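PDB 4G2A: hypothetical protein from Legionella pneumophila subsp. pneumophila, which is of unknown function but may bind a nutrient, and combines a beta-rich part with a helical YARHG domain. Local coordinates for residues Q83-N86 / V92-F95; F68-G73 / A106-I111; N271-Q276 / R305-E310. All blocks are in the same frame, centred on the assembly; numbering follows the deposited sequence. Where two conformers were deposited one is given.

Contact 1: Q83-N86 / V92-F95; sequences QQTN and VYDF
The methylene CG of Gln-83 rests on one face of the Tyr-93 ring, 4.1 Å from CG to the ring centroid and 19° off the ring normal, a CH-pi contact displaced toward the rim. Glutamine suits this place because its aliphatic part can lie on an aromatic face while its amide reaches a water. The bend at chi2 (-64°) lays the chain along the ring, opposite in direction to the tyrosine side chain, and carries NE2 to 3.4 Å from Tyr-93 CD1 with the amide plane turned 40° from that of the ring. From there NE2 donates to a water at 2.7 Å, and the same water donates to Asp-94 OD1 at 2.9 Å. A second water bridges the far end of the tyrosine: it donates a hydrogen bond to Tyr-93 OH and pairs with Thr-85 OG1, 2.7 Å from each.

Further out, Leu-79 and Pro-80 pack on the buried Tyr-93, whose backbone bonds to Ser-144. Both segments belong to the loop region between strands 76-77 and 95-99. The direct contact is the glutamine chain and amide against the ring, whereas the polar link is water-mediated at both ends and so probably adjustable at the surface.

Contact 2: F68-G73 / A106-I111; sequences FPINDG and AQRGNI
The Arg-108 guanidinium has the edge of the Phe-68 ring over one of its faces: CE1 of Phe-68 lies 4.1 Å from Arg-108 CZ, above the centre of the group. Seen from the phenylalanine, Arg-108 NE sits at the ring edge, in the ring plane, 3.9 Å from CZ of Phe-68. The two planes are 86° apart, so the ring stands on the guanidinium and the charge does not lie over its pi face. Ile-70 adds its CG2 methyl, 3.6 Å from Arg-108 NH2, approaching obliquely. Arginine fits here because its flat head can take an aromatic edge over one face while its N-H groups remain available to acceptors: NH2 bonds to the carbonyl oxygen of Gly-88 and has a long, weak ion pair with Asp-123.

Reach comes from a chain extended from CG to NE, with CG anti to the backbone N (chi1 176°). It bridges widely separated backbones; even the closest CA pair of the two segments, Phe-68 and Ile-111, is 10.1 Å apart. Phe-68, buried, also meets Tyr-125 and packs on Ala-90 and Val-92. Farther along the loop, Asn-71 OD1 accepts from Gly-73 N at 3.0 Å, in the carbonyl plane, forming an Asx turn that ends on a glycine, which easily adopts a phi of 77°. Strand 123-131 pairs antiparallel with both strand 60-68 and strand 102-110, so the contact passes across a shared neighbour: an arginine from one flanking strand reaches over to the end of the other and the loop leaving it, within the beta-rich DUF4424 region.

Contact 3: N271-Q276 / R305-E310; sequences NTIYAQ and RMLNEE
Leu-307 points its two methyls at successive residues of helix 263-275, CD1 mainly to the ring of Tyr-274, CD2 to Ile-273 and the near rim of that ring. The leucine and isoleucine side chains meet at about a right angle, with Leu-307 CD2 3.8 Å from Ile-273 CG2; CD2 also lies 3.8 Å from the backbone oxygen of Ile-273. Against the tyrosine the approach is oblique, and Leu-307 CD1 comes to 3.6 Å from Tyr-274 CE1. A forked side chain is apt here, since it can touch two consecutive helix residues at once. Tyr-274 has its CG anti to the carbonyl carbon (chi1 -58°), which swings the ring round to the leucine.

Beside this apolar patch, Gln-276 NE2 donates to Ile-273 O at 3.1 Å, with an N-H...O angle of 135° and the donor tilted 17° from the carbonyl plane. The same amide group gives a bond to Asp-311 through NE2 and accepts one from Arg-241 through OE1, so both ends of a buried amide are satisfied. Ile-273 packs further on Leu-314 and Leu-315 of helix 309-321 and on Ile-245 of helix 236-250, while Asn-308 occupies the N-cap position of helix 309-321. Direct contact between the segments is therefore by dispersion and the hydrophobic effect, while the Gln-276 amide joins the end of helix 263-275 to helices 236-250 and 309-321 within the YARHG domain.

Contacts 1 and 2 share the DUF4424 region, their centres about 11 Å apart, and contact 1 is nested along the chain inside the loop closed by contact 2. They touch directly: Asn-71 ND2 probably bonds to Thr-85 OG1 at 3.2 Å, and Val-92 packs on Phe-68. Both involve the chain between strands 60-68 and 95-99, which includes the short strand 76-77. Contact 3 comes later in the chain, among the helices of the YARHG domain, its centre about 32 Å from that of contact 1 and about 40 Å from that of contact 2, with no touch. This is consistent with a beta-rich part and a helical part, each with its own local packing.

Contact 1: Q83-N86 / V92-F95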
ATOM      1  N   GLN A  83      -3.391   7.394 -15.229  1.00 35.83           N
ATOM      2  CA  GLN A  83      -3.818   8.589 -14.496  1.00 34.71           C
ATOM      3  C   GLN A  83      -2.808   9.708 -14.618  1.00 39.19           C
ATOM      4  O   GLN A  83      -1.613   9.467 -14.733  1.00 39.87           O
ATOM      5  CB  GLN A  83      -4.077   8.307 -12.999  1.00 34.05           C
ATOM      6  CG  GLN A  83      -5.078   7.185 -12.709  1.00 41.59           C
ATOM      7  CD  GLN A  83      -6.519   7.397 -13.157  1.00 51.42           C
ATOM      8  OE1 GLN A  83      -7.220   6.437 -13.518  1.00 48.14           O
ATOM      9  NE2 GLN A  83      -7.021   8.631 -13.098  1.00 28.58           N
ATOM     10  N   GLN A  84      -3.306  10.936 -14.569  1.00 35.76           N
ATOM     11  CA  GLN A  84      -2.520  12.161 -14.593  1.00 35.00           C
ATOM     12  C   GLN A  84      -2.769  12.887 -13.296  1.00 34.40           C
ATOM     13  O   GLN A  84      -3.804  12.676 -12.661  1.00 32.67           O
ATOM     14  CB  GLN A  84      -2.888  13.026 -15.817  1.00 38.20           C
ATOM     15  CG  GLN A  84      -2.489  12.364 -17.142  1.00 54.20           C
ATOM     16  CD  GLN A  84      -2.908  13.115 -18.387  1.00 68.80           C
ATOM     17  OE1 GLN A  84      -4.044  13.593 -18.525  1.00 57.16           O
ATOM     18  NE2 GLN A  84      -2.013  13.149 -19.363  1.00 65.86           N
ATOM     19  N   THR A  85      -1.800  13.698 -12.869  1.00 31.22           N
ATOM     20  CA  THR A  85      -1.853  14.475 -11.622  1.00 29.63           C
ATOM     21  C   THR A  85      -1.313  15.860 -11.877  1.00 32.66           C
ATOM     22  O   THR A  85      -0.712  16.107 -12.921  1.00 32.50           O
ATOM     23  CB  THR A  85      -1.061  13.761 -10.481  1.00 41.17           C
ATOM     24  OG1 THR A  85      -1.396  14.343  -9.220  1.00 43.37           O
ATOM     25  CG2 THR A  85       0.462  13.796 -10.673  1.00 39.91           C
ATOM     26  N   ASN A  86      -1.544  16.757 -10.918  1.00 30.05           N
ATOM     27  CA  ASN A  86      -1.045  18.131 -10.822  1.00 30.06           C
ATOM     28  C   ASN A  86      -1.419  18.703  -9.460  1.00 31.17           C
ATOM     29  O   ASN A  86      -2.208  18.089  -8.737  1.00 31.21           O
ATOM     30  CB  ASN A  86      -1.540  19.015 -11.959  1.00 35.18           C
ATOM     31  CG  ASN A  86      -0.592  19.100 -13.128  1.00 49.51           C
ATOM     32  OD1 ASN A  86      -0.985  18.894 -14.278  1.00 48.72           O
ATOM     33  ND2 ASN A  86       0.666  19.416 -12.867  1.00 39.06           N
ATOM     34  N   VAL A  92      -6.595  10.268  -4.985  1.00 27.83           N
ATOM     35  CA  VAL A  92      -7.710   9.327  -5.030  1.00 27.80           C
ATOM     36  C   VAL A  92      -8.304   9.467  -6.435  1.00 29.62           C
ATOM     37  O   VAL A  92      -8.441  10.573  -6.943  1.00 29.22           O
ATOM     38  CB  VAL A  92      -8.740   9.609  -3.871  1.00 32.61           C
ATOM     39  CG1 VAL A  92     -10.097   8.963  -4.132  1.00 32.52           C
ATOM     40  CG2 VAL A  92      -8.191   9.145  -2.537  1.00 32.06           C
ATOM     41  N   TYR A  93      -8.605   8.342  -7.082  1.00 25.99           N
ATOM     42  CA  TYR A  93      -9.082   8.351  -8.451  1.00 25.28           C
ATOM     43  C   TYR A  93     -10.389   7.635  -8.568  1.00 31.42           C
ATOM     44  O   TYR A  93     -10.539   6.538  -8.030  1.00 32.14           O
ATOM     45  CB  TYR A  93      -8.022   7.691  -9.374  1.00 24.48           C
ATOM     46  CG  TYR A  93      -6.676   8.349  -9.241  1.00 24.33           C
ATOM     47  CD1 TYR A  93      -6.405   9.557  -9.876  1.00 26.82           C
ATOM     48  CD2 TYR A  93      -5.703   7.824  -8.398  1.00 23.91           C
ATOM     49  CE1 TYR A  93      -5.186  10.207  -9.706  1.00 27.22           C
ATOM     50  CE2 TYR A  93      -4.490   8.482  -8.198  1.00 24.50           C
ATOM     51  CZ  TYR A  93      -4.232   9.665  -8.869  1.00 32.06           C
ATOM     52  OH  TYR A  93      -3.046  10.324  -8.698  1.00 34.91           O
ATOM     53  N   ASP A  94     -11.317   8.241  -9.319  1.00 29.81           N
ATOM     54  CA  ASP A  94     -12.635   7.699  -9.676  1.00 30.67           C
ATOM     55  C   ASP A  94     -13.394   7.254  -8.435  1.00 34.62           C
ATOM     56  O   ASP A  94     -13.878   6.123  -8.353  1.00 36.45           O
ATOM     57  CB  ASP A  94     -12.507   6.549 -10.709  1.00 32.85           C
ATOM     58  CG  ASP A  94     -11.680   6.926 -11.933  1.00 48.69           C
ATOM     59  OD1 ASP A  94     -12.051   7.905 -12.628  1.00 51.55           O
ATOM     60  OD2 ASP A  94     -10.646   6.263 -12.178  1.00 52.87           O
ATOM     61  N   PHE A  95     -13.451   8.144  -7.452  1.00 29.14           N
ATOM     62  CA  PHE A  95     -14.185   7.931  -6.219  1.00 27.35           C
ATOM     63  C   PHE A  95     -15.661   7.844  -6.523  1.00 34.50           C
ATOM     64  O   PHE A  95     -16.233   8.748  -7.140  1.00 35.63           O
ATOM     65  CB  PHE A  95     -13.913   9.060  -5.224  1.00 27.16           C
ATOM     66  CG  PHE A  95     -14.666   8.899  -3.927  1.00 27.43           C
ATOM     67  CD1 PHE A  95     -14.186   8.057  -2.924  1.00 28.73           C
ATOM     68  CD2 PHE A  95     -15.856   9.590  -3.703  1.00 28.34           C
ATOM     69  CE1 PHE A  95     -14.890   7.894  -1.724  1.00 28.81           C
ATOM     70  CE2 PHE A  95     -16.547   9.448  -2.493  1.00 31.28           C
ATOM     71  CZ  PHE A  95     -16.059   8.599  -1.512  1.00 28.57           C
TER
HETATM   72  O   HOH W   1      -9.608   9.487 -13.100  1.00 36.89           O
HETATM   73  O   HOH W   2      -3.578  13.007  -8.476  1.00 37.04           O

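Contact 2: F68-G73 / A106-I111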
ATOM      1  N   PHE A  68      -9.100  13.088   2.060  1.00 24.89           N
ATOM      2  CA  PHE A  68      -8.048  12.524   1.209  1.00 23.32           C
ATOM      3  C   PHE A  68      -6.812  13.439   1.113  1.00 25.21           C
ATOM      4  O   PHE A  68      -6.933  14.665   1.219  1.00 22.39           O
ATOM      5  CB  PHE A  68      -8.610  12.242  -0.212  1.00 24.05           C
ATOM      6  CG  PHE A  68      -9.337  13.401  -0.849  1.00 23.99           C
ATOM      7  CD1 PHE A  68      -8.633  14.438  -1.465  1.00 26.72           C
ATOM      8  CD2 PHE A  68     -10.718  13.451  -0.861  1.00 24.11           C
ATOM      9  CE1 PHE A  68      -9.307  15.505  -2.063  1.00 26.62           C
ATOM     10  CE2 PHE A  68     -11.392  14.521  -1.465  1.00 27.22           C
ATOM     11  CZ  PHE A  68     -10.685  15.546  -2.049  1.00 25.23           C
ATOM     12  N   PRO A  69      -5.615  12.857   0.859  1.00 22.58           N
ATOM     13  CA  PRO A  69      -4.435  13.713   0.603  1.00 22.42           C
ATOM     14  C   PRO A  69      -4.498  14.289  -0.815  1.00 27.26           C
ATOM     15  O   PRO A  69      -5.205  13.771  -1.678  1.00 26.48           O
ATOM     16  CB  PRO A  69      -3.251  12.741   0.775  1.00 23.31           C
ATOM     17  CG  PRO A  69      -3.806  11.380   0.471  1.00 25.30           C
ATOM     18  CD  PRO A  69      -5.294  11.419   0.695  1.00 21.92           C
ATOM     19  N   ILE A  70      -3.776  15.373  -1.061  1.00 27.56           N
ATOM     20  CA  ILE A  70      -3.758  16.000  -2.390  1.00 27.19           C
ATOM     21  C   ILE A  70      -2.335  16.191  -2.877  1.00 32.41           C
ATOM     22  O   ILE A  70      -1.386  16.091  -2.084  1.00 33.97           O
ATOM     23  CB  ILE A  70      -4.503  17.352  -2.412  1.00 30.14           C
ATOM     24  CG1 ILE A  70      -3.836  18.398  -1.486  1.00 31.35           C
ATOM     25  CG2 ILE A  70      -6.000  17.195  -2.186  1.00 28.98           C
ATOM     26  CD1 ILE A  70      -3.959  19.868  -1.994  1.00 36.11           C
ATOM     27  N   ASN A  71      -2.183  16.531  -4.171  1.00 27.14           N
ATOM     28  CA  ASN A  71      -0.876  16.890  -4.702  1.00 26.52           C
ATOM     29  C   ASN A  71      -0.650  18.355  -4.329  1.00 28.55           C
ATOM     30  O   ASN A  71      -1.330  19.238  -4.842  1.00 26.56           O
ATOM     31  CB  ASN A  71      -0.781  16.641  -6.220  1.00 26.79           C
ATOM     32  CG  ASN A  71       0.589  16.879  -6.804  1.00 35.80           C
ATOM     33  OD1 ASN A  71       1.456  17.570  -6.227  1.00 29.59           O
ATOM     34  ND2 ASN A  71       0.797  16.351  -8.000  1.00 23.14           N
ATOM     35  N   ASP A  72       0.221  18.602  -3.349  1.00 27.36           N
ATOM     36  CA  ASP A  72       0.453  19.975  -2.894  1.00 29.23           C
ATOM     37  C   ASP A  72       1.712  20.596  -3.544  1.00 34.71           C
ATOM     38  O   ASP A  72       2.079  21.718  -3.208  1.00 36.26           O
ATOM     39  CB  ASP A  72       0.531  20.037  -1.356  1.00 31.49           C
ATOM     40  CG  ASP A  72       1.596  19.168  -0.719  1.00 46.30           C
ATOM     41  OD1 ASP A  72       2.513  18.712  -1.449  1.00 48.53           O
ATOM     42  OD2 ASP A  72       1.507  18.924   0.508  1.00 50.53           O
ATOM     43  N   GLY A  73       2.319  19.869  -4.480  1.00 31.36           N
ATOM     44  CA  GLY A  73       3.504  20.279  -5.216  1.00 32.24           C
ATOM     45  C   GLY A  73       4.827  20.189  -4.487  1.00 40.13           C
ATOM     46  O   GLY A  73       5.833  20.646  -5.018  1.00 41.29           O
ATOM     47  N   ALA A 106     -21.131  13.203  -4.965  1.00 40.21           N
ATOM     48  CA  ALA A 106     -20.189  13.548  -3.903  1.00 38.67           C
ATOM     49  C   ALA A 106     -19.590  14.879  -4.270  1.00 42.36           C
ATOM     50  O   ALA A 106     -19.030  15.006  -5.370  1.00 44.27           O
ATOM     51  CB  ALA A 106     -19.120  12.474  -3.771  1.00 38.07           C
ATOM     52  N   GLN A 107     -19.730  15.885  -3.383  1.00 35.59           N
ATOM     53  CA  GLN A 107     -19.236  17.237  -3.638  0.50 34.44           C
ATOM     54  C   GLN A 107     -17.901  17.485  -2.913  1.00 36.02           C
ATOM     55  O   GLN A 107     -17.807  17.270  -1.700  1.00 32.75           O
ATOM     56  CB  GLN A 107     -20.294  18.275  -3.216  0.50 36.32           C
ATOM     57  CG  GLN A 107     -20.232  19.576  -4.006  0.50 47.18           C
ATOM     58  CD  GLN A 107     -20.649  20.794  -3.207  0.50 61.06           C
ATOM     59  OE1 GLN A 107     -21.718  20.841  -2.581  0.50 58.37           O
ATOM     60  NE2 GLN A 107     -19.821  21.827  -3.242  0.50 44.73           N
ATOM     61  N   ARG A 108     -16.868  17.928  -3.657  1.00 33.38           N
ATOM     62  CA  ARG A 108     -15.560  18.232  -3.074  1.00 32.91           C
ATOM     63  C   ARG A 108     -15.650  19.542  -2.303  1.00 36.92           C
ATOM     64  O   ARG A 108     -16.309  20.492  -2.743  1.00 36.63           O
ATOM     65  CB  ARG A 108     -14.436  18.300  -4.134  1.00 34.08           C
ATOM     66  CG  ARG A 108     -13.090  18.713  -3.527  1.00 38.30           C
ATOM     67  CD  ARG A 108     -11.907  18.546  -4.438  1.00 40.24           C
ATOM     68  NE  ARG A 108     -10.707  19.085  -3.798  1.00 39.93           N
ATOM     69  CZ  ARG A 108      -9.471  18.917  -4.253  1.00 48.50           C
ATOM     70  NH1 ARG A 108      -9.251  18.211  -5.357  1.00 34.13           N
ATOM     71  NH2 ARG A 108      -8.442  19.445  -3.603  1.00 30.35           N
ATOM     72  N   GLY A 109     -15.008  19.553  -1.142  1.00 32.53           N
ATOM     73  CA  GLY A 109     -14.982  20.708  -0.268  1.00 32.32           C
ATOM     74  C   GLY A 109     -13.867  20.618   0.737  1.00 36.08           C
ATOM     75  O   GLY A 109     -13.062  19.680   0.704  1.00 34.58           O
ATOM     76  N   ASN A 110     -13.818  21.601   1.630  1.00 34.61           N
ATOM     77  CA  ASN A 110     -12.813  21.666   2.673  1.00 33.98           C
ATOM     78  C   ASN A 110     -13.349  21.149   3.979  1.00 37.03           C
ATOM     79  O   ASN A 110     -14.539  21.268   4.265  1.00 35.61           O
ATOM     80  CB  ASN A 110     -12.286  23.085   2.833  1.00 37.20           C
ATOM     81  CG  ASN A 110     -11.379  23.448   1.705  1.00 56.45           C
ATOM     82  OD1 ASN A 110     -11.765  24.162   0.794  1.00 54.62           O
ATOM     83  ND2 ASN A 110     -10.205  22.836   1.663  1.00 50.32           N
ATOM     84  N   ILE A 111     -12.443  20.564   4.776  1.00 33.53           N
ATOM     85  CA  ILE A 111     -12.728  20.013   6.087  1.00 32.43           C
ATOM     86  C   ILE A 111     -11.629  20.485   7.031  1.00 36.70           C
ATOM     87  O   ILE A 111     -10.486  20.673   6.614  1.00 35.00           O
ATOM     88  CB  ILE A 111     -12.896  18.463   6.036  1.00 34.50           C
ATOM     89  CG1 ILE A 111     -13.634  17.949   7.271  1.00 35.96           C
ATOM     90  CG2 ILE A 111     -11.573  17.702   5.822  1.00 33.44           C
ATOM     91  CD1 ILE A 111     -14.718  17.004   6.934  1.00 46.49           C
TER

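Contact 3: N271-Q276 / R305-E310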
ATOM      1  N   ASN A 271      24.339 -13.354 -10.974  1.00 30.97           N
ATOM      2  CA  ASN A 271      23.186 -13.995 -11.563  1.00 30.97           C
ATOM      3  C   ASN A 271      21.858 -13.425 -11.033  1.00 36.04           C
ATOM      4  O   ASN A 271      20.877 -13.436 -11.783  1.00 35.74           O
ATOM      5  CB  ASN A 271      23.307 -15.493 -11.410  1.00 29.98           C
ATOM      6  CG  ASN A 271      24.289 -16.034 -12.429  1.00 41.73           C
ATOM      7  OD1 ASN A 271      23.968 -16.164 -13.609  1.00 31.70           O
ATOM      8  ND2 ASN A 271      25.538 -16.254 -12.036  1.00 32.27           N
ATOM      9  N   THR A 272      21.867 -12.800  -9.816  1.00 32.50           N
ATOM     10  CA  THR A 272      20.720 -12.124  -9.192  1.00 31.41           C
ATOM     11  C   THR A 272      20.323 -10.893 -10.059  1.00 35.22           C
ATOM     12  O   THR A 272      19.136 -10.531 -10.119  1.00 34.73           O
ATOM     13  CB  THR A 272      21.096 -11.755  -7.750  1.00 34.99           C
ATOM     14  OG1 THR A 272      21.165 -12.956  -6.997  1.00 33.80           O
ATOM     15  CG2 THR A 272      20.107 -10.796  -7.064  1.00 32.64           C
ATOM     16  N   ILE A 273      21.324 -10.280 -10.740  1.00 30.08           N
ATOM     17  CA  ILE A 273      21.157  -9.110 -11.610  1.00 29.16           C
ATOM     18  C   ILE A 273      20.185  -9.463 -12.751  1.00 35.69           C
ATOM     19  O   ILE A 273      19.344  -8.638 -13.106  1.00 35.59           O
ATOM     20  CB  ILE A 273      22.533  -8.573 -12.132  1.00 30.55           C
ATOM     21  CG1 ILE A 273      23.407  -8.055 -10.965  1.00 29.35           C
ATOM     22  CG2 ILE A 273      22.354  -7.464 -13.178  1.00 31.52           C
ATOM     23  CD1 ILE A 273      24.888  -7.842 -11.279  1.00 26.21           C
ATOM     24  N   TYR A 274      20.260 -10.721 -13.246  1.00 32.65           N
ATOM     25  CA  TYR A 274      19.440 -11.277 -14.321  1.00 33.19           C
ATOM     26  C   TYR A 274      18.158 -11.937 -13.797  1.00 35.68           C
ATOM     27  O   TYR A 274      17.140 -11.885 -14.479  1.00 35.34           O
ATOM     28  CB  TYR A 274      20.253 -12.337 -15.087  1.00 35.45           C
ATOM     29  CG  TYR A 274      21.543 -11.827 -15.680  1.00 36.28           C
ATOM     30  CD1 TYR A 274      21.566 -11.237 -16.939  1.00 38.42           C
ATOM     31  CD2 TYR A 274      22.755 -12.010 -15.021  1.00 36.46           C
ATOM     32  CE1 TYR A 274      22.759 -10.820 -17.519  1.00 38.64           C
ATOM     33  CE2 TYR A 274      23.953 -11.552 -15.573  1.00 37.04           C
ATOM     34  CZ  TYR A 274      23.949 -10.959 -16.825  1.00 45.39           C
ATOM     35  OH  TYR A 274      25.114 -10.519 -17.407  1.00 49.68           O
ATOM     36  N   ALA A 275      18.233 -12.602 -12.612  1.00 32.35           N
ATOM     37  CA  ALA A 275      17.132 -13.314 -11.923  1.00 32.40           C
ATOM     38  C   ALA A 275      16.023 -12.351 -11.529  1.00 36.67           C
ATOM     39  O   ALA A 275      14.868 -12.750 -11.392  1.00 37.67           O
ATOM     40  CB  ALA A 275      17.660 -14.022 -10.697  1.00 32.80           C
ATOM     41  N   GLN A 276      16.402 -11.075 -11.372  1.00 32.98           N
ATOM     42  CA  GLN A 276      15.600  -9.873 -11.112  1.00 32.98           C
ATOM     43  C   GLN A 276      14.460  -9.778 -12.142  1.00 37.16           C
ATOM     44  O   GLN A 276      13.359  -9.374 -11.794  1.00 37.76           O
ATOM     45  CB  GLN A 276      16.553  -8.640 -11.256  1.00 33.18           C
ATOM     46  CG  GLN A 276      15.988  -7.286 -10.841  1.00 39.64           C
ATOM     47  CD  GLN A 276      16.780  -6.084 -11.326  1.00 55.06           C
ATOM     48  OE1 GLN A 276      16.256  -4.960 -11.394  1.00 57.44           O
ATOM     49  NE2 GLN A 276      18.044  -6.266 -11.691  1.00 34.55           N
ATOM     50  N   ARG A 305      17.647  -7.432 -22.838  1.00 46.83           N
ATOM     51  CA  ARG A 305      17.222  -6.036 -23.084  1.00 47.05           C
ATOM     52  C   ARG A 305      16.579  -5.396 -21.836  1.00 47.70           C
ATOM     53  O   ARG A 305      16.544  -4.168 -21.737  1.00 47.88           O
ATOM     54  CB  ARG A 305      16.243  -5.935 -24.269  1.00 51.39           C
ATOM     55  CG  ARG A 305      16.819  -6.355 -25.626  1.00 66.54           C
ATOM     56  CD  ARG A 305      17.787  -5.348 -26.207  1.00 75.39           C
ATOM     57  NE  ARG A 305      18.000  -5.581 -27.633  1.00 90.77           N
ATOM     58  CZ  ARG A 305      18.482  -4.671 -28.473  1.00107.57           C
ATOM     59  NH1 ARG A 305      18.807  -3.458 -28.037  1.00 90.43           N
ATOM     60  NH2 ARG A 305      18.636  -4.963 -29.760  1.00 98.64           N
HETATM   61  N   MSE A 306      16.127  -6.224 -20.869  1.00 42.09           N
HETATM   62  CA  MSE A 306      15.530  -5.782 -19.605  1.00 40.43           C
HETATM   63  C   MSE A 306      16.555  -5.151 -18.644  1.00 43.58           C
HETATM   64  O   MSE A 306      16.152  -4.418 -17.732  1.00 43.15           O
HETATM   65  CB  MSE A 306      14.811  -6.951 -18.916  1.00 42.00           C
HETATM   66  CG  MSE A 306      13.497  -7.281 -19.605  1.00 51.47           C
HETATM   67 SE   MSE A 306      12.720  -8.982 -19.137  0.75 59.87          SE
HETATM   68  CE  MSE A 306      11.066  -8.839 -20.141  1.00 60.35           C
ATOM     69  N   LEU A 307      17.868  -5.410 -18.846  1.00 39.51           N
ATOM     70  CA  LEU A 307      18.907  -4.840 -17.981  1.00 37.88           C
ATOM     71  C   LEU A 307      18.998  -3.321 -18.184  1.00 42.89           C
ATOM     72  O   LEU A 307      19.087  -2.836 -19.315  1.00 43.63           O
ATOM     73  CB  LEU A 307      20.279  -5.498 -18.186  1.00 37.08           C
ATOM     74  CG  LEU A 307      20.377  -7.000 -17.922  1.00 41.98           C
ATOM     75  CD1 LEU A 307      21.607  -7.553 -18.560  1.00 42.85           C
ATOM     76  CD2 LEU A 307      20.415  -7.309 -16.448  1.00 42.76           C
ATOM     77  N   ASN A 308      18.919  -2.590 -17.075  1.00 39.50           N
ATOM     78  CA  ASN A 308      18.954  -1.139 -17.051  1.00 40.45           C
ATOM     79  C   ASN A 308      20.397  -0.661 -16.795  1.00 44.36           C
ATOM     80  O   ASN A 308      21.314  -1.483 -16.703  1.00 41.75           O
ATOM     81  CB  ASN A 308      17.927  -0.573 -16.026  1.00 39.23           C
ATOM     82  CG  ASN A 308      18.170  -0.822 -14.550  1.00 51.18           C
ATOM     83  OD1 ASN A 308      19.277  -1.096 -14.099  1.00 47.42           O
ATOM     84  ND2 ASN A 308      17.155  -0.591 -13.734  1.00 43.16           N
ATOM     85  N   GLU A 309      20.589   0.669 -16.716  1.00 43.72           N
ATOM     86  CA  GLU A 309      21.895   1.312 -16.529  1.00 43.41           C
ATOM     87  C   GLU A 309      22.551   0.917 -15.199  1.00 44.24           C
ATOM     88  O   GLU A 309      23.764   0.735 -15.170  1.00 42.87           O
ATOM     89  CB  GLU A 309      21.768   2.843 -16.655  1.00 47.00           C
ATOM     90  CG  GLU A 309      21.518   3.278 -18.096  1.00 65.03           C
ATOM     91  CD  GLU A 309      21.242   4.750 -18.353  1.00107.14           C
ATOM     92  OE1 GLU A 309      21.928   5.606 -17.746  1.00116.22           O
ATOM     93  OE2 GLU A 309      20.379   5.045 -19.214  1.00104.90           O
ATOM     94  N   GLU A 310      21.753   0.752 -14.119  1.00 40.43           N
ATOM     95  CA  GLU A 310      22.247   0.359 -12.793  1.00 39.02           C
ATOM     96  C   GLU A 310      22.836  -1.051 -12.836  1.00 39.04           C
ATOM     97  O   GLU A 310      23.926  -1.268 -12.306  1.00 38.77           O
ATOM     98  CB  GLU A 310      21.134   0.443 -11.726  1.00 41.14           C
ATOM     99  CG  GLU A 310      20.748   1.852 -11.299  1.00 53.73           C
ATOM    100  CD  GLU A 310      20.014   2.666 -12.345  1.00 85.61           C
ATOM    101  OE1 GLU A 310      18.848   2.328 -12.652  1.00 88.03           O
ATOM    102  OE2 GLU A 310      20.623   3.618 -12.884  1.00 89.25           O
TER